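Local atomic coordinates of serine acetyltransferase (Bacteroides vulgatus ATCC 8482, PDB entry 3F1X), a protein that probably transfers an acetyl group from acetyl-CoA to the hydroxyl of L-serine, as serine acetyltransferases do in cysteine biosynthesis. Residues A[2-5]-A[6-9]; A[62-65]-A[66-69]; A[36-39]-A[40-43]. All coordinates share one frame; numbering follows the deposited sequence.

Contact 1 (A[2-5]-A[6-9])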
loop_
_atom_site.group_PDB
_atom_site.type_symbol
_atom_site.label_atom_id
_atom_site.label_comp_id
_atom_site.label_asym_id
_atom_site.label_seq_id
_atom_site.Cartn_x
_atom_site.Cartn_y
_atom_site.Cartn_z
ATOM N N THR A 2 -23.145 19.658 -15.900
ATOM C CA THR A 2 -24.283 19.230 -16.760
ATOM C C THR A 2 -25.242 18.325 -15.991
ATOM O O THR A 2 -24.895 17.777 -14.939
ATOM C CB THR A 2 -23.784 18.472 -18.006
ATOM O OG1 THR A 2 -22.911 17.411 -17.604
ATOM C CG2 THR A 2 -23.037 19.409 -18.938
ATOM N N THR A 3 -26.447 18.167 -16.529
ATOM C CA THR A 3 -27.460 17.334 -15.898
ATOM C C THR A 3 -27.742 16.066 -16.697
ATOM O O THR A 3 -28.272 16.128 -17.809
ATOM C CB THR A 3 -28.797 18.103 -15.729
ATOM O OG1 THR A 3 -28.595 19.250 -14.892
ATOM C CG2 THR A 3 -29.862 17.203 -15.096
ATOM N N PHE A 4 -27.377 14.920 -16.130
ATOM C CA PHE A 4 -27.627 13.627 -16.770
ATOM C C PHE A 4 -28.936 13.096 -16.182
ATOM O O PHE A 4 -29.510 13.712 -15.289
ATOM C CB PHE A 4 -26.502 12.644 -16.452
ATOM C CG PHE A 4 -25.161 13.080 -16.946
ATOM C CD1 PHE A 4 -24.870 13.082 -18.313
ATOM C CD2 PHE A 4 -24.178 13.491 -16.046
ATOM C CE1 PHE A 4 -23.614 13.485 -18.774
ATOM C CE2 PHE A 4 -22.922 13.895 -16.501
ATOM C CZ PHE A 4 -22.638 13.892 -17.868
ATOM N N ASN A 5 -29.397 11.950 -16.661
ATOM C CA ASN A 5 -30.641 11.394 -16.150
ATOM C C ASN A 5 -30.499 10.906 -14.710
ATOM O O ASN A 5 -31.485 10.829 -13.983
ATOM C CB ASN A 5 -31.126 10.259 -17.061
ATOM C CG ASN A 5 -30.168 9.086 -17.095
ATOM O OD1 ASN A 5 -28.982 9.227 -16.790
ATOM N ND2 ASN A 5 -30.674 7.922 -17.483
ATOM N N TYR A 6 -29.275 10.598 -14.292
ATOM C CA TYR A 6 -29.037 10.123 -12.930
ATOM C C TYR A 6 -28.656 11.237 -11.950
ATOM O O TYR A 6 -28.666 11.036 -10.738
ATOM C CB TYR A 6 -27.948 9.041 -12.940
ATOM C CG TYR A 6 -26.648 9.456 -13.594
ATOM C CD1 TYR A 6 -25.776 10.342 -12.966
ATOM C CD2 TYR A 6 -26.300 8.973 -14.853
ATOM C CE1 TYR A 6 -24.582 10.741 -13.582
ATOM C CE2 TYR A 6 -25.116 9.362 -15.476
ATOM C CZ TYR A 6 -24.262 10.243 -14.839
ATOM O OH TYR A 6 -23.092 10.619 -15.461
ATOM N N THR A 7 -28.343 12.414 -12.478
ATOM C CA THR A 7 -27.936 13.544 -11.654
ATOM C C THR A 7 -28.871 13.921 -10.509
ATOM O O THR A 7 -28.449 13.975 -9.354
ATOM C CB THR A 7 -27.716 14.793 -12.519
ATOM O OG1 THR A 7 -26.746 14.496 -13.524
ATOM C CG2 THR A 7 -27.234 15.957 -11.672
ATOM N N ASN A 8 -30.134 14.194 -10.824
ATOM C CA ASN A 8 -31.092 14.576 -9.799
ATOM C C ASN A 8 -31.440 13.425 -8.862
ATOM O O ASN A 8 -31.859 13.651 -7.726
ATOM C CB ASN A 8 -32.359 15.157 -10.443
ATOM C CG ASN A 8 -32.090 16.475 -11.167
ATOM O OD1 ASN A 8 -31.060 17.119 -10.939
ATOM N ND2 ASN A 8 -33.016 16.886 -12.027
ATOM N N ILE A 9 -31.251 12.195 -9.325
ATOM C CA ILE A 9 -31.528 11.033 -8.492
ATOM C C ILE A 9 -30.495 11.008 -7.370
ATOM O O ILE A 9 -30.831 10.791 -6.210
ATOM C CB ILE A 9 -31.438 9.724 -9.306
ATOM C CG1 ILE A 9 -32.558 9.687 -10.336
ATOM C CG2 ILE A 9 -31.562 8.511 -8.376
ATOM C CD1 ILE A 9 -32.399 8.597 -11.367
HETATM O O HOH W 1 -30.174 19.242 -12.419
HETATM O O HOH W 2 -31.438 14.358 -13.335
#

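Contact 2 (A[62-65]-A[66-69])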
loop_
_atom_site.group_PDB
_atom_site.type_symbol
_atom_site.label_atom_id
_atom_site.label_comp_id
_atom_site.label_asym_id
_atom_site.label_seq_id
_atom_site.Cartn_x
_atom_site.Cartn_y
_atom_site.Cartn_z
ATOM N N THR A 62 12.479 -13.938 9.620
ATOM C CA THR A 62 13.551 -14.922 9.551
ATOM C C THR A 62 14.026 -15.172 10.973
ATOM O O THR A 62 13.903 -14.302 11.836
ATOM C CB THR A 62 14.750 -14.430 8.719
ATOM O OG1 THR A 62 15.370 -13.326 9.382
ATOM C CG2 THR A 62 14.299 -13.998 7.334
ATOM N N VAL A 63 14.567 -16.359 11.215
ATOM C CA VAL A 63 15.051 -16.711 12.540
ATOM C C VAL A 63 16.350 -15.976 12.869
ATOM O O VAL A 63 17.294 -15.971 12.076
ATOM C CB VAL A 63 15.299 -18.227 12.643
ATOM C CG1 VAL A 63 15.640 -18.606 14.082
ATOM C CG2 VAL A 63 14.070 -18.988 12.152
ATOM N N ASN A 64 16.392 -15.351 14.040
ATOM C CA ASN A 64 17.587 -14.639 14.466
ATOM C C ASN A 64 17.582 -14.475 15.976
ATOM O O ASN A 64 16.948 -13.567 16.506
ATOM C CB ASN A 64 17.668 -13.262 13.809
ATOM C CG ASN A 64 19.044 -12.642 13.949
ATOM O OD1 ASN A 64 19.741 -12.872 14.939
ATOM N ND2 ASN A 64 19.440 -11.842 12.963
ATOM N N SER A 65 18.303 -15.352 16.663
ATOM C CA SER A 65 18.374 -15.309 18.115
ATOM C C SER A 65 19.051 -14.041 18.632
ATOM O O SER A 65 18.830 -13.647 19.775
ATOM C CB SER A 65 19.143 -16.521 18.632
ATOM O OG SER A 65 20.489 -16.482 18.189
ATOM N N HIS A 66 19.866 -13.399 17.796
ATOM C CA HIS A 66 20.579 -12.200 18.224
ATOM C C HIS A 66 19.726 -10.933 18.240
ATOM O O HIS A 66 20.192 -9.877 18.671
ATOM C CB HIS A 66 21.820 -11.972 17.344
ATOM C CG HIS A 66 22.698 -13.176 17.196
ATOM N ND1 HIS A 66 22.546 -14.089 16.174
ATOM C CD2 HIS A 66 23.729 -13.624 17.952
ATOM C CE1 HIS A 66 23.445 -15.048 16.306
ATOM N NE2 HIS A 66 24.174 -14.791 17.377
ATOM N N THR A 67 18.479 -11.029 17.786
ATOM C CA THR A 67 17.619 -9.851 17.752
ATOM C C THR A 67 16.249 -9.999 18.406
ATOM O O THR A 67 15.420 -9.091 18.330
ATOM C CB THR A 67 17.404 -9.377 16.299
ATOM O OG1 THR A 67 16.666 -10.369 15.573
ATOM C CG2 THR A 67 18.754 -9.139 15.619
ATOM N N ILE A 68 16.010 -11.127 19.065
ATOM C CA ILE A 68 14.718 -11.346 19.705
ATOM C C ILE A 68 14.328 -10.214 20.649
ATOM O O ILE A 68 13.207 -9.703 20.598
ATOM C CB ILE A 68 14.700 -12.650 20.518
ATOM C CG1 ILE A 68 14.949 -13.842 19.592
ATOM C CG2 ILE A 68 13.351 -12.799 21.219
ATOM C CD1 ILE A 68 13.878 -14.030 18.546
ATOM N N ASN A 69 15.260 -9.833 21.516
ATOM C CA ASN A 69 15.021 -8.783 22.492
ATOM C C ASN A 69 14.807 -7.414 21.850
ATOM O O ASN A 69 13.950 -6.650 22.299
ATOM C CB ASN A 69 16.180 -8.756 23.493
ATOM C CG ASN A 69 16.296 -10.062 24.278
ATOM O OD1 ASN A 69 17.295 -10.313 24.956
ATOM N ND2 ASN A 69 15.260 -10.900 24.190
HETATM O O HOH W 3 14.405 -12.254 16.029
HETATM O O HOH W 4 17.920 -11.523 21.306
#

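Contact 3 (A[36-39]-A[40-43])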
loop_
_atom_site.group_PDB
_atom_site.type_symbol
_atom_site.label_atom_id
_atom_site.label_comp_id
_atom_site.label_asym_id
_atom_site.label_seq_id
_atom_site.Cartn_x
_atom_site.Cartn_y
_atom_site.Cartn_z
ATOM N N LEU A 36 -12.742 7.390 17.296
ATOM C CA LEU A 36 -13.596 6.208 17.310
ATOM C C LEU A 36 -12.723 4.965 17.179
ATOM O O LEU A 36 -11.626 5.028 16.628
ATOM C CB LEU A 36 -14.593 6.254 16.148
ATOM C CG LEU A 36 -15.678 7.339 16.192
ATOM C CD1 LEU A 36 -16.272 7.524 14.807
ATOM C CD2 LEU A 36 -16.751 6.955 17.198
ATOM N N PRO A 37 -13.191 3.826 17.695
ATOM C CA PRO A 37 -12.406 2.597 17.599
ATOM C C PRO A 37 -12.059 2.292 16.145
ATOM O O PRO A 37 -12.892 2.440 15.251
ATOM C CB PRO A 37 -13.328 1.562 18.223
ATOM C CG PRO A 37 -13.998 2.352 19.295
ATOM C CD PRO A 37 -14.370 3.623 18.554
ATOM N N SER A 38 -10.817 1.886 15.918
ATOM C CA SER A 38 -10.339 1.577 14.580
ATOM C C SER A 38 -10.039 0.095 14.444
ATOM O O SER A 38 -9.134 -0.427 15.093
ATOM C CB SER A 38 -9.075 2.393 14.283
ATOM O OG SER A 38 -8.417 1.940 13.111
ATOM N N ALA A 39 -10.808 -0.589 13.608
ATOM C CA ALA A 39 -10.575 -2.008 13.395
ATOM C C ALA A 39 -9.151 -2.194 12.874
ATOM O O ALA A 39 -8.493 -3.182 13.189
ATOM C CB ALA A 39 -11.583 -2.556 12.394
ATOM N N LYS A 40 -8.668 -1.236 12.084
ATOM C CA LYS A 40 -7.322 -1.328 11.536
ATOM C C LYS A 40 -6.256 -1.294 12.620
ATOM O O LYS A 40 -5.357 -2.133 12.638
ATOM C CB LYS A 40 -7.080 -0.207 10.523
ATOM C CG LYS A 40 -7.853 -0.402 9.228
ATOM C CD LYS A 40 -7.609 0.721 8.230
ATOM C CE LYS A 40 -8.342 0.440 6.923
ATOM N NZ LYS A 40 -8.172 1.535 5.925
ATOM N N SER A 41 -6.355 -0.320 13.520
ATOM C CA SER A 41 -5.398 -0.198 14.616
ATOM C C SER A 41 -5.510 -1.417 15.522
ATOM O O SER A 41 -4.499 -1.947 15.981
ATOM C CB SER A 41 -5.672 1.059 15.431
ATOM O OG SER A 41 -5.508 2.209 14.623
ATOM N N LEU A 42 -6.741 -1.859 15.768
ATOM C CA LEU A 42 -6.969 -3.022 16.619
ATOM C C LEU A 42 -6.337 -4.280 16.025
ATOM O O LEU A 42 -5.818 -5.127 16.753
ATOM C CB LEU A 42 -8.473 -3.223 16.863
ATOM C CG LEU A 42 -9.080 -2.158 17.802
ATOM C CD1 LEU A 42 -10.580 -2.354 17.951
ATOM C CD2 LEU A 42 -8.401 -2.247 19.166
ATOM N N TYR A 43 -6.368 -4.403 14.702
ATOM C CA TYR A 43 -5.757 -5.562 14.068
ATOM C C TYR A 43 -4.253 -5.530 14.355
ATOM O O TYR A 43 -3.665 -6.535 14.745
ATOM C CB TYR A 43 -6.002 -5.535 12.560
ATOM C CG TYR A 43 -5.207 -6.565 11.807
ATOM C CD1 TYR A 43 -5.589 -7.902 11.799
ATOM C CD2 TYR A 43 -4.043 -6.208 11.133
ATOM C CE1 TYR A 43 -4.824 -8.870 11.134
ATOM C CE2 TYR A 43 -3.270 -7.163 10.465
ATOM C CZ TYR A 43 -3.666 -8.491 10.472
ATOM O OH TYR A 43 -2.899 -9.442 9.827
#

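Contact 1 (A[2-5]-A[6-9])
F4 and Y6 lay their side chains next to each other, both pointing the same way, yet the rings are not a true stack. Their planes are 24° apart and their centroids 5.1 Å, and the slide between them leaves little overlap. Instead, each ring receives one group of the other residue. The phenol oxygen of Y6 sits over a face of the F4 ring, displaced toward its rim, with OH of Y6 3.1 Å from CD2 of F4. In return CB of F4 makes a CH-pi contact with the Y6 ring, 3.7 Å from its centroid and 15° off the ring normal. The Y6 torsion explains this placement: CG lies between the backbone N and the carbonyl carbon (chi1 55°), which folds the ring back over CB of F4.

This pair lies at the turn leading into helix 7-17, the first helix of the chain, and T7 closes the turn by reaching back to F4. OG1 of T7 accepts from the backbone N of F4 at 2.7 Å, while N of T7 gives only a weak bond to O of F4. OG1 of T7 stands anti to its own carbonyl carbon, beside the backbone N, and thus on the side of F4. Two waters add bridges: one joins OG1 of T3 to OD1 of N8, and the other donates to O of F4 and accepts from N of N8. The side chains of T3 and T7 cross at about a right angle, CG2 of T3 coming 4.1 Å from CB of T7. Other subunits border this terminus: the Y6 ring meets F80 of the second subunit with the planes inclined, T7 packs on H66 of the third, and F4 on D32 of the fourth.

Contact 2 (A[62-65]-A[66-69])
N64 turns the amide oxygen of its side chain to the edge of the H66 ring, crossing that side chain at about a right angle, with amide and ring planes 83° apart. OD1 of N64 accepts twice: from the backbone N of H66 at 2.9 Å and from ND1 of H66 at 3.3 Å. It lies only 8° out of the imidazole plane, and the two bonds should restrict rotation of both groups. The first makes an Asx turn. OG of S65 comes over one face of the ring, toward its rim, while hydrogen-bonding to D32 of the fifth subunit.

The backbone closes a turn as well: N of T67 donates to O of N64 at 3.2 Å, nearly straight at 165° but from above the carbonyl plane. T67 holds the N-cap position of the helix, yet its side chain makes no capping bond; OG1 is instead joined to O of N64 through a water and bonded to E77 of the sixth subunit. This turn thus leads from the loop after helix 39-53 into the long helix 68-93, with I68 packed on P55 and T67 on N60 of the preceding loop.

Contact 3 (A[36-39]-A[40-43])
Between S38 and Y43 the chain turns from an extended approach at S38 into helical angles from A39 onward, and the i to i+4 bonds start at once: N of L42 donates to O of S38, and N of Y43 to O of A39, each at 2.9 Å. The first is the straighter, with an N-H...O angle of 164°.

S38 carries the side-chain part of the contact. Its OG lies anti to the backbone N (chi1 168°), which swings the hydroxyl forward over the first turn, where it accepts from the backbone N of S41 at 3.1 Å. That bond is almost linear, 170° at the hydrogen. The hydroxyl of S41 comes close beside it, OG of S38 to OG of S41 being 3.3 Å, and CB of S38 approaches that same S41 oxygen at 3.6 Å. CB of K40 touches OG of S38 at 3.6 Å as well, while the rest of the lysine, extended beyond CG, leads away from the turn. On L42 the branch carbon does the touching: CG lies 3.2 Å from O of S38, the oxygen that also receives the L42 backbone N-H.

The surrounding helices bear on individual residues of the turn. L42 packs on I177 and F180 of helix 177-189 and, with S41, on Q86 of helix 68-93; Y43 reaches M184, and P37 lies on F180 and F93. L36, just upstream, packs on G56 of the second subunit.

S38 occupies the N-cap position, and its hydroxyl makes the capping bond to the backbone N three residues on; it opens helix 39-53 of the helical region that precedes the parallel beta-strand coils of a left-handed beta-helix acetyltransferase.

How the contacts relate
All three are surface contacts at helix starts, each with a single buried residue (T7, T67, L42), following in chain order as contact 1, contact 3 and contact 2. They open helices 7-17, 39-53 and 68-93 respectively. Within one chain they do not touch: the nearest atoms of contacts 1 and 3 are about 26 Å apart. Contacts 2 and 3 approach to about 16 Å, contacts 1 and 2 to about 50 Å, though T7 packs on H66 of another subunit. Contact 3, nearest the chain's centre, relies on a serine cap and packing against helices of its own chain. Contacts 1 and 2, farther out, combine aromatic or amide groups with bridging waters, and both are bordered by three other subunits.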